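Local coordinates for protein nucleoside kinase (Methanococcus jannaschii, PDB 2C4E) that phosphorylates nucleosides, chiefly inosine, guanosine and cytidine, to their monophosphates, with ATP as the preferred phosphate donor and magnesium or manganese as cofactor, at residues Lys4-Cys10 against Phe129-His135; Ala148-Tyr152 against Glu175-Asn181; Lys39-Gly43 against Gly73-Tyr77. One frame throughout, in Å; residues are numbered along the deposited sequence.

From the N terminus, the first strand, 7-11, waits more than a hundred residues for its partner: contact 1 sets 4-10 beside 129-135, pairing neighbouring strands of the large central sheet, and so closes the longest loop. Contact 3 opens and closes within that loop, where strand 33-42 of the lid sheet turns its residues 39-43 to 73-77, the start of helix 73-80. Contact 2 follows in series, joining the C-terminal ends of helices 141-151 and 170-178, which pack against the central sheet. None of the three loops crosses another. Contacts 1 and 2 touch, Val-134 and Phe-129 packing on Ala-151, whereas contact 3 lies about 29 Å from contact 2 between centres, across the chain's centre.

Contact 1 of 3, residues Lys4-Cys10 against Phe129-His135; sequences KMEKITC and FNTEIVH
Strands 7-10 and 133-135 run parallel, their axes 4.6 Å apart and 24° from alignment, and a beta bulge between the Met-5/Thr-131 and Ile-8/Ile-133 pairs shifts the register by one. Beyond the bulge the bonding is regular: Thr-9 N gives to Ile-133 O at 2.9 Å, and Thr-9 O takes the N-H of His-135 at 2.7 Å in an almost straight bond. Thr-9 carries much of the side-chain contact. With OG1 beside the backbone N (chi1 -59°) and the methyl therefore anti to it, CG2 reaches CE1 of Phe-129 at 3.7 Å, while OG1 lies 2.7 Å from OG1 of Thr-131 and is also bonded to Glu-60, so a small branched residue serves both a ring and a polar cluster. These are neighbouring strands in the parallel part of the central mixed sheet of the ribokinase fold, with 58-62 beyond 7-11 and 156-159 beyond 131-136. Ile-8 and Ile-133 meet on one face, CG1 to CB at 4.2 Å, and both rest on Val-258 of helix 245-258; apolar branched side chains suit this interface between sheet and helix. His-135, on that same face, lies near Arg-250, the probable transition-state stabiliser, and is bonded to Ser-158. At the outer end, Lys-4 bends at chi2 and chi4 to bring NZ to a hydrogen bond with Phe-129 O, 2.8 Å away and tilted 32° from the carbonyl plane; Asn-154 is a second partner.

Contact 2 of 3, residues Ala148-Tyr152 against Glu175-Asn181; sequences AKKAY and EIIEHTN
His-179 is met from two directions by the chain at the end of helix 141-151. Over one face of its imidazole sits Lys-149, whose CG stands 3.6 Å from the ring centroid and only 2° off the normal, a CH-pi contact; at the ring edge, near its plane, comes CB of Tyr-152. The two aromatic rings are themselves oblique, their planes 73° apart, because the tyrosine lies over the backbone of 178-179 instead of the imidazole. CA of His-179 is 3.8 Å from the Tyr-152 ring centroid and Glu-178 O lies above the same face, nearer the rim. Tyr-152 is the first residue past the helix, and its CG, anti to the backbone N, points the ring toward 178-179. The Tyr-152 OH lies 2.7 Å from a water, which donates to Thr-180 O. Further back, the small Ala-148 lets the helices come close, CB touching CG1 of Ile-176 at 3.8 Å.

Lys-149 crosses Glu-175 at about a right angle, and a bend at chi3 carries NZ to a salt bridge with OE2 of Glu-175, 2.9 Å away, on the anti side of the carboxylate and 28° out of its plane. The two helices flank the central sheet side by side in this Rossmann-like alpha/beta domain. A long lysine thus does double duty: its methylene covers the imidazole while its ammonium pairs with the glutamate, so one side chain probably ties the helix ends together by both CH-pi contact and charge.

Contact 3 of 3, residues Lys39-Gly43 against Gly73-Tyr77; sequences KYYGG and GYERY
Tyr-41 lays one face of its ring against both Tyr-74 and Tyr-77, and its successive atoms meet these rings and the backbone at the start of helix 73-80. CB lies over the Tyr-74 ring, 3.9 Å from its centroid in a CH-pi contact. CD2 sits above the rim of that ring, 3.4 Å from CG of Tyr-74, and the two phenols form an offset stack with planes 30° apart. CD1 stands over the centre of the Tyr-77 ring, which CG of Tyr-77, anti to the backbone N (chi1 166°), turns toward it. CE2 reaches the backbone of Tyr-74, and OH ends 3.0 Å from C of Gly-73, where a side chain would clash. Tyr-74 OH gives a 2.6 Å hydrogen bond to Gly-42 O, in the carbonyl plane on a lone pair, and is also hydrogen-bonded to Gln-284, whose other amide atom bonds Tyr-77 OH. Replacing Tyr-74 with an alanine would probably leave Gly-42 O without this donor and open a gap beside CB and CD2 of Tyr-41. The aromatic cluster joins helix 73-80 to the end of lid strand 33-42, just before Gly-43, a substrate-binding residue at the N-cap of helix 44-54, within the glycine-rich turn characteristic of PfkB-family kinases.

Contact 1 of 3, residues Lys4-Cys10 against Phe129-His135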
loop_
_atom_site.group_PDB
_atom_site.type_symbol
_atom_site.label_atom_id
_atom_site.label_comp_id
_atom_site.label_asym_id
_atom_site.label_seq_id
_atom_site.Cartn_x
_atom_site.Cartn_y
_atom_site.Cartn_z
ATOM N N LYS A 4 39.637 -5.457 11.389
ATOM C CA LYS A 4 38.929 -4.445 12.189
ATOM C C LYS A 4 38.113 -4.947 13.442
ATOM O O LYS A 4 38.205 -6.118 13.804
ATOM C CB LYS A 4 38.103 -3.572 11.231
ATOM C CG LYS A 4 38.810 -3.113 9.920
ATOM C CD LYS A 4 39.656 -1.844 10.135
ATOM C CE LYS A 4 40.220 -1.272 8.827
ATOM N NZ LYS A 4 39.218 -0.556 7.976
ATOM N N MET A 5 37.357 -4.039 14.093
ATOM C CA MET A 5 36.786 -4.195 15.472
ATOM C C MET A 5 35.477 -5.006 15.699
ATOM O O MET A 5 34.747 -5.262 14.762
ATOM C CB MET A 5 36.518 -2.803 16.049
ATOM C CG MET A 5 37.741 -2.035 16.495
ATOM S SD MET A 5 37.352 -0.297 16.806
ATOM C CE MET A 5 35.672 -0.393 17.510
ATOM N N GLU A 6 35.172 -5.319 16.975
ATOM C CA GLU A 6 34.119 -6.304 17.389
ATOM C C GLU A 6 32.650 -5.922 17.146
ATOM O O GLU A 6 31.827 -5.810 18.061
ATOM C CB GLU A 6 34.309 -6.689 18.865
ATOM C CG GLU A 6 35.508 -7.598 19.107
ATOM C CD GLU A 6 35.956 -7.638 20.561
ATOM O OE1 GLU A 6 35.281 -7.044 21.429
ATOM O OE2 GLU A 6 36.997 -8.269 20.839
ATOM N N LYS A 7 32.330 -5.836 15.854
ATOM C CA LYS A 7 31.124 -5.160 15.470
ATOM C C LYS A 7 30.797 -5.686 14.072
ATOM O O LYS A 7 31.624 -6.280 13.393
ATOM C CB LYS A 7 31.377 -3.648 15.508
ATOM C CG LYS A 7 30.182 -2.672 15.362
ATOM C CD LYS A 7 30.593 -1.235 15.746
ATOM C CE LYS A 7 29.397 -0.306 16.013
ATOM N NZ LYS A 7 29.804 1.115 16.301
ATOM N N ILE A 8 29.558 -5.497 13.681
ATOM C CA ILE A 8 29.094 -5.918 12.379
ATOM C C ILE A 8 28.383 -4.749 11.729
ATOM O O ILE A 8 27.563 -4.100 12.365
ATOM C CB ILE A 8 28.112 -7.101 12.514
ATOM C CG1 ILE A 8 28.816 -8.276 13.199
ATOM C CG2 ILE A 8 27.577 -7.503 11.133
ATOM C CD1 ILE A 8 27.920 -9.457 13.493
ATOM N N THR A 9 28.719 -4.491 10.471
ATOM C CA THR A 9 28.033 -3.527 9.632
ATOM C C THR A 9 27.017 -4.277 8.788
ATOM O O THR A 9 27.347 -5.293 8.194
ATOM C CB THR A 9 29.029 -2.852 8.680
ATOM O OG1 THR A 9 30.061 -2.179 9.424
ATOM C CG2 THR A 9 28.331 -1.758 7.875
ATOM N N CYS A 10 25.770 -3.825 8.792
ATOM C CA CYS A 10 24.742 -4.366 7.917
ATOM C C CYS A 10 24.382 -3.337 6.874
ATOM O O CYS A 10 24.054 -2.211 7.220
ATOM C CB CYS A 10 23.489 -4.700 8.702
ATOM S SG CYS A 10 23.766 -6.021 9.898
ATOM N N PHE A 129 34.985 0.591 6.180
ATOM C CA PHE A 129 34.353 -0.075 7.290
ATOM C C PHE A 129 35.441 -0.490 8.253
ATOM O O PHE A 129 36.496 -0.970 7.833
ATOM C CB PHE A 129 33.620 -1.322 6.782
ATOM C CG PHE A 129 32.547 -1.027 5.763
ATOM C CD1 PHE A 129 31.357 -0.467 6.155
ATOM C CD2 PHE A 129 32.739 -1.302 4.421
ATOM C CE1 PHE A 129 30.364 -0.201 5.230
ATOM C CE2 PHE A 129 31.736 -1.021 3.506
ATOM C CZ PHE A 129 30.557 -0.487 3.931
ATOM N N ASN A 130 35.194 -0.302 9.544
ATOM C CA ASN A 130 36.149 -0.691 10.559
ATOM C C ASN A 130 35.658 -1.854 11.395
ATOM O O ASN A 130 36.205 -2.127 12.468
ATOM C CB ASN A 130 36.460 0.513 11.468
ATOM C CG ASN A 130 37.090 1.662 10.711
ATOM O OD1 ASN A 130 36.777 2.842 10.967
ATOM N ND2 ASN A 130 37.996 1.343 9.785
ATOM N N THR A 131 34.645 -2.549 10.893
ATOM C CA THR A 131 34.027 -3.659 11.600
ATOM C C THR A 131 34.637 -5.013 11.237
ATOM O O THR A 131 35.284 -5.163 10.214
ATOM C CB THR A 131 32.523 -3.681 11.275
ATOM O OG1 THR A 131 32.328 -3.502 9.861
ATOM C CG2 THR A 131 31.825 -2.499 11.933
ATOM N N GLU A 132 34.420 -6.009 12.088
ATOM C CA GLU A 132 34.917 -7.354 11.812
ATOM C C GLU A 132 34.221 -7.990 10.620
ATOM O O GLU A 132 34.853 -8.720 9.879
ATOM C CB GLU A 132 34.763 -8.253 13.028
ATOM C CG GLU A 132 35.894 -8.023 14.015
ATOM C CD GLU A 132 35.740 -8.738 15.327
ATOM O OE1 GLU A 132 35.008 -9.748 15.391
ATOM O OE2 GLU A 132 36.400 -8.281 16.289
ATOM N N ILE A 133 32.921 -7.748 10.499
ATOM C CA ILE A 133 32.104 -8.295 9.404
ATOM C C ILE A 133 31.272 -7.204 8.778
ATOM O O ILE A 133 30.700 -6.377 9.479
ATOM C CB ILE A 133 31.161 -9.418 9.888
ATOM C CG1 ILE A 133 31.960 -10.514 10.582
ATOM C CG2 ILE A 133 30.357 -9.951 8.700
ATOM C CD1 ILE A 133 31.116 -11.683 11.048
ATOM N N VAL A 134 31.245 -7.181 7.456
ATOM C CA VAL A 134 30.318 -6.367 6.702
ATOM C C VAL A 134 29.327 -7.342 6.075
ATOM O O VAL A 134 29.697 -8.158 5.217
ATOM C CB VAL A 134 31.062 -5.553 5.620
ATOM C CG1 VAL A 134 30.094 -4.868 4.706
ATOM C CG2 VAL A 134 32.005 -4.551 6.291
ATOM N N HIS A 135 28.071 -7.267 6.507
ATOM C CA HIS A 135 27.028 -8.131 5.991
ATOM C C HIS A 135 26.169 -7.352 5.011
ATOM O O HIS A 135 25.637 -6.293 5.354
ATOM C CB HIS A 135 26.155 -8.676 7.113
ATOM C CG HIS A 135 25.011 -9.488 6.613
ATOM N ND1 HIS A 135 25.177 -10.717 6.019
ATOM C CD2 HIS A 135 23.683 -9.224 6.578
ATOM C CE1 HIS A 135 24.001 -11.169 5.624
ATOM N NE2 HIS A 135 23.074 -10.296 5.975
#

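Contact 2 of 3, residues Ala148-Tyr152 against Glu175-Asn181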
loop_
_atom_site.group_PDB
_atom_site.type_symbol
_atom_site.label_atom_id
_atom_site.label_comp_id
_atom_site.label_asym_id
_atom_site.label_seq_id
_atom_site.Cartn_x
_atom_site.Cartn_y
_atom_site.Cartn_z
ATOM N N ALA A 148 31.249 -5.015 -1.206
ATOM C CA ALA A 148 31.986 -6.280 -1.143
ATOM C C ALA A 148 33.410 -6.071 -1.608
ATOM O O ALA A 148 34.332 -6.530 -0.968
ATOM C CB ALA A 148 31.323 -7.340 -1.992
ATOM N N LYS A 149 33.579 -5.360 -2.724
ATOM C CA LYS A 149 34.914 -5.180 -3.300
ATOM C C LYS A 149 35.786 -4.270 -2.439
ATOM O O LYS A 149 36.988 -4.491 -2.340
ATOM C CB LYS A 149 34.817 -4.695 -4.760
ATOM C CG LYS A 149 34.318 -5.795 -5.689
ATOM C CD LYS A 149 34.122 -5.373 -7.139
ATOM C CE LYS A 149 35.423 -5.320 -7.909
ATOM N NZ LYS A 149 35.171 -5.280 -9.376
ATOM N N LYS A 150 35.198 -3.281 -1.770
ATOM C CA LYS A 150 35.954 -2.430 -0.851
ATOM C C LYS A 150 36.341 -3.126 0.456
ATOM O O LYS A 150 37.459 -2.940 0.971
ATOM C CB LYS A 150 35.156 -1.166 -0.528
ATOM C CG LYS A 150 35.992 -0.040 0.098
ATOM C CD LYS A 150 35.145 1.204 0.291
ATOM C CE LYS A 150 35.933 2.323 0.934
ATOM N NZ LYS A 150 37.008 2.846 0.059
ATOM N N ALA A 151 35.428 -3.930 0.982
ATOM C CA ALA A 151 35.614 -4.581 2.276
ATOM C C ALA A 151 36.472 -5.831 2.173
ATOM O O ALA A 151 37.262 -6.135 3.062
ATOM C CB ALA A 151 34.274 -4.921 2.885
ATOM N N TYR A 152 36.347 -6.577 1.086
ATOM C CA TYR A 152 37.027 -7.867 1.026
ATOM C C TYR A 152 38.544 -7.705 1.186
ATOM O O TYR A 152 39.180 -6.852 0.572
ATOM C CB TYR A 152 36.688 -8.574 -0.283
ATOM C CG TYR A 152 37.120 -10.014 -0.377
ATOM C CD1 TYR A 152 36.431 -11.021 0.297
ATOM C CD2 TYR A 152 38.236 -10.367 -1.130
ATOM C CE1 TYR A 152 36.835 -12.364 0.198
ATOM C CE2 TYR A 152 38.640 -11.694 -1.229
ATOM C CZ TYR A 152 37.929 -12.680 -0.550
ATOM O OH TYR A 152 38.334 -13.992 -0.673
ATOM N N GLU A 175 31.395 -12.179 -9.615
ATOM C CA GLU A 175 32.243 -11.119 -9.038
ATOM C C GLU A 175 31.983 -10.870 -7.554
ATOM O O GLU A 175 32.921 -10.771 -6.784
ATOM C CB GLU A 175 32.101 -9.817 -9.829
ATOM C CG GLU A 175 33.089 -8.740 -9.417
ATOM C CD GLU A 175 34.535 -9.025 -9.811
ATOM O OE1 GLU A 175 34.822 -10.069 -10.450
ATOM O OE2 GLU A 175 35.390 -8.178 -9.484
ATOM N N ILE A 176 30.726 -10.774 -7.131
ATOM C CA ILE A 176 30.471 -10.525 -5.721
ATOM C C ILE A 176 30.839 -11.745 -4.865
ATOM O O ILE A 176 31.353 -11.596 -3.761
ATOM C CB ILE A 176 29.019 -10.037 -5.492
ATOM C CG1 ILE A 176 28.879 -9.419 -4.105
ATOM C CG2 ILE A 176 27.995 -11.172 -5.691
ATOM C CD1 ILE A 176 27.705 -8.487 -3.984
ATOM N N ILE A 177 30.600 -12.945 -5.381
ATOM C CA ILE A 177 30.957 -14.169 -4.674
ATOM C C ILE A 177 32.473 -14.279 -4.502
ATOM O O ILE A 177 32.941 -14.803 -3.500
ATOM C CB ILE A 177 30.372 -15.422 -5.384
ATOM C CG1 ILE A 177 28.878 -15.470 -5.148
ATOM C CG2 ILE A 177 31.054 -16.708 -4.907
ATOM C CD1 ILE A 177 28.178 -16.631 -5.894
ATOM N N GLU A 178 33.232 -13.740 -5.459
ATOM C CA GLU A 178 34.674 -13.814 -5.399
ATOM C C GLU A 178 35.174 -12.854 -4.309
ATOM O O GLU A 178 36.311 -12.957 -3.876
ATOM C CB GLU A 178 35.315 -13.600 -6.785
ATOM C CG GLU A 178 35.037 -14.841 -7.649
ATOM C CD GLU A 178 35.775 -14.920 -8.957
ATOM O OE1 GLU A 178 35.976 -13.866 -9.597
ATOM O OE2 GLU A 178 36.113 -16.065 -9.352
ATOM N N HIS A 179 34.293 -11.961 -3.864
ATOM C CA HIS A 179 34.587 -11.026 -2.759
ATOM C C HIS A 179 33.734 -11.299 -1.530
ATOM O O HIS A 179 33.426 -10.388 -0.754
ATOM C CB HIS A 179 34.371 -9.609 -3.240
ATOM C CG HIS A 179 35.251 -9.238 -4.385
ATOM N ND1 HIS A 179 36.424 -8.530 -4.234
ATOM C CD2 HIS A 179 35.141 -9.509 -5.706
ATOM C CE1 HIS A 179 36.991 -8.379 -5.420
ATOM N NE2 HIS A 179 36.228 -8.955 -6.330
ATOM N N THR A 180 33.360 -12.567 -1.351
ATOM C CA THR A 180 32.536 -12.980 -0.221
ATOM C C THR A 180 33.264 -14.026 0.612
ATOM O O THR A 180 33.852 -14.938 0.061
ATOM C CB THR A 180 31.209 -13.580 -0.713
ATOM O OG1 THR A 180 30.420 -12.568 -1.342
ATOM C CG2 THR A 180 30.350 -13.992 0.467
ATOM N N ASN A 181 33.232 -13.868 1.930
ATOM C CA ASN A 181 33.719 -14.890 2.865
ATOM C C ASN A 181 32.612 -15.855 3.297
ATOM O O ASN A 181 32.812 -17.058 3.224
ATOM C CB ASN A 181 34.385 -14.258 4.088
ATOM C CG ASN A 181 35.619 -13.484 3.720
ATOM O OD1 ASN A 181 36.739 -14.055 3.524
ATOM N ND2 ASN A 181 35.447 -12.194 3.564
HETATM O O HOH W 1 36.634 -15.748 0.460
#

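Contact 3 of 3, residues Lys39-Gly43 against Gly73-Tyr77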
loop_
_atom_site.group_PDB
_atom_site.type_symbol
_atom_site.label_atom_id
_atom_site.label_comp_id
_atom_site.label_asym_id
_atom_site.label_seq_id
_atom_site.Cartn_x
_atom_site.Cartn_y
_atom_site.Cartn_z
ATOM N N LYS A 39 1.919 -1.316 10.909
ATOM C CA LYS A 39 3.282 -1.090 10.428
ATOM C C LYS A 39 4.240 -1.890 11.319
ATOM O O LYS A 39 4.071 -1.923 12.538
ATOM C CB LYS A 39 3.549 0.424 10.532
ATOM C CG LYS A 39 4.935 0.948 10.248
ATOM C CD LYS A 39 5.179 2.280 10.998
ATOM C CE LYS A 39 5.550 3.440 10.075
ATOM N NZ LYS A 39 4.743 4.662 10.357
ATOM N N TYR A 40 5.210 -2.568 10.705
ATOM C CA TYR A 40 6.273 -3.275 11.433
ATOM C C TYR A 40 7.608 -2.778 10.936
ATOM O O TYR A 40 7.774 -2.530 9.746
ATOM C CB TYR A 40 6.217 -4.783 11.204
ATOM C CG TYR A 40 4.952 -5.420 11.712
ATOM C CD1 TYR A 40 3.897 -5.678 10.849
ATOM C CD2 TYR A 40 4.807 -5.753 13.057
ATOM C CE1 TYR A 40 2.722 -6.252 11.307
ATOM C CE2 TYR A 40 3.640 -6.338 13.526
ATOM C CZ TYR A 40 2.601 -6.582 12.645
ATOM O OH TYR A 40 1.441 -7.156 13.093
ATOM N N TYR A 41 8.555 -2.640 11.854
ATOM C CA TYR A 41 9.915 -2.285 11.484
ATOM C C TYR A 41 10.525 -3.461 10.732
ATOM O O TYR A 41 10.443 -4.614 11.170
ATOM C CB TYR A 41 10.724 -1.898 12.727
ATOM C CG TYR A 41 10.158 -0.691 13.460
ATOM C CD1 TYR A 41 9.978 -0.706 14.841
ATOM C CD2 TYR A 41 9.778 0.455 12.767
ATOM C CE1 TYR A 41 9.460 0.385 15.503
ATOM C CE2 TYR A 41 9.252 1.548 13.426
ATOM C CZ TYR A 41 9.092 1.510 14.795
ATOM O OH TYR A 41 8.563 2.603 15.450
ATOM N N GLY A 42 11.121 -3.161 9.581
ATOM C CA GLY A 42 11.643 -4.180 8.689
ATOM C C GLY A 42 12.809 -3.735 7.834
ATOM O O GLY A 42 13.534 -2.792 8.187
ATOM N N GLY A 43 12.971 -4.414 6.702
ATOM C CA GLY A 43 14.132 -4.267 5.836
ATOM C C GLY A 43 15.189 -5.285 6.232
ATOM O O GLY A 43 15.554 -5.357 7.398
ATOM N N GLY A 73 8.935 6.861 14.185
ATOM C CA GLY A 73 8.992 5.731 15.086
ATOM C C GLY A 73 10.285 4.957 14.918
ATOM O O GLY A 73 10.911 4.566 15.900
ATOM N N TYR A 74 10.698 4.761 13.673
ATOM C CA TYR A 74 11.813 3.862 13.384
ATOM C C TYR A 74 13.148 4.415 13.891
ATOM O O TYR A 74 13.945 3.675 14.467
ATOM C CB TYR A 74 11.882 3.562 11.881
ATOM C CG TYR A 74 12.406 2.175 11.516
ATOM C CD1 TYR A 74 12.107 1.610 10.280
ATOM C CD2 TYR A 74 13.198 1.426 12.402
ATOM C CE1 TYR A 74 12.573 0.356 9.937
ATOM C CE2 TYR A 74 13.670 0.175 12.057
ATOM C CZ TYR A 74 13.362 -0.353 10.827
ATOM O OH TYR A 74 13.811 -1.595 10.494
ATOM N N GLU A 75 13.388 5.703 13.680
ATOM C CA GLU A 75 14.647 6.323 14.084
ATOM C C GLU A 75 14.872 6.286 15.593
ATOM O O GLU A 75 15.956 5.935 16.040
ATOM C CB GLU A 75 14.710 7.762 13.596
ATOM C CG GLU A 75 16.019 8.464 13.912
ATOM C CD GLU A 75 16.012 9.896 13.452
ATOM O OE1 GLU A 75 15.711 10.785 14.276
ATOM O OE2 GLU A 75 16.292 10.124 12.264
ATOM N N ARG A 76 13.855 6.672 16.366
ATOM C CA ARG A 76 13.930 6.652 17.831
ATOM C C ARG A 76 14.118 5.234 18.355
ATOM O O ARG A 76 14.879 5.008 19.296
ATOM C CB ARG A 76 12.671 7.279 18.441
ATOM N N TYR A 77 13.420 4.291 17.726
ATOM C CA TYR A 77 13.509 2.858 18.026
ATOM C C TYR A 77 14.937 2.323 17.872
ATOM O O TYR A 77 15.433 1.599 18.735
ATOM C CB TYR A 77 12.531 2.122 17.101
ATOM C CG TYR A 77 12.651 0.618 16.965
ATOM C CD1 TYR A 77 11.977 -0.235 17.834
ATOM C CD2 TYR A 77 13.366 0.048 15.915
ATOM C CE1 TYR A 77 12.055 -1.615 17.688
ATOM C CE2 TYR A 77 13.445 -1.325 15.757
ATOM C CZ TYR A 77 12.787 -2.155 16.648
ATOM O OH TYR A 77 12.842 -3.514 16.493
#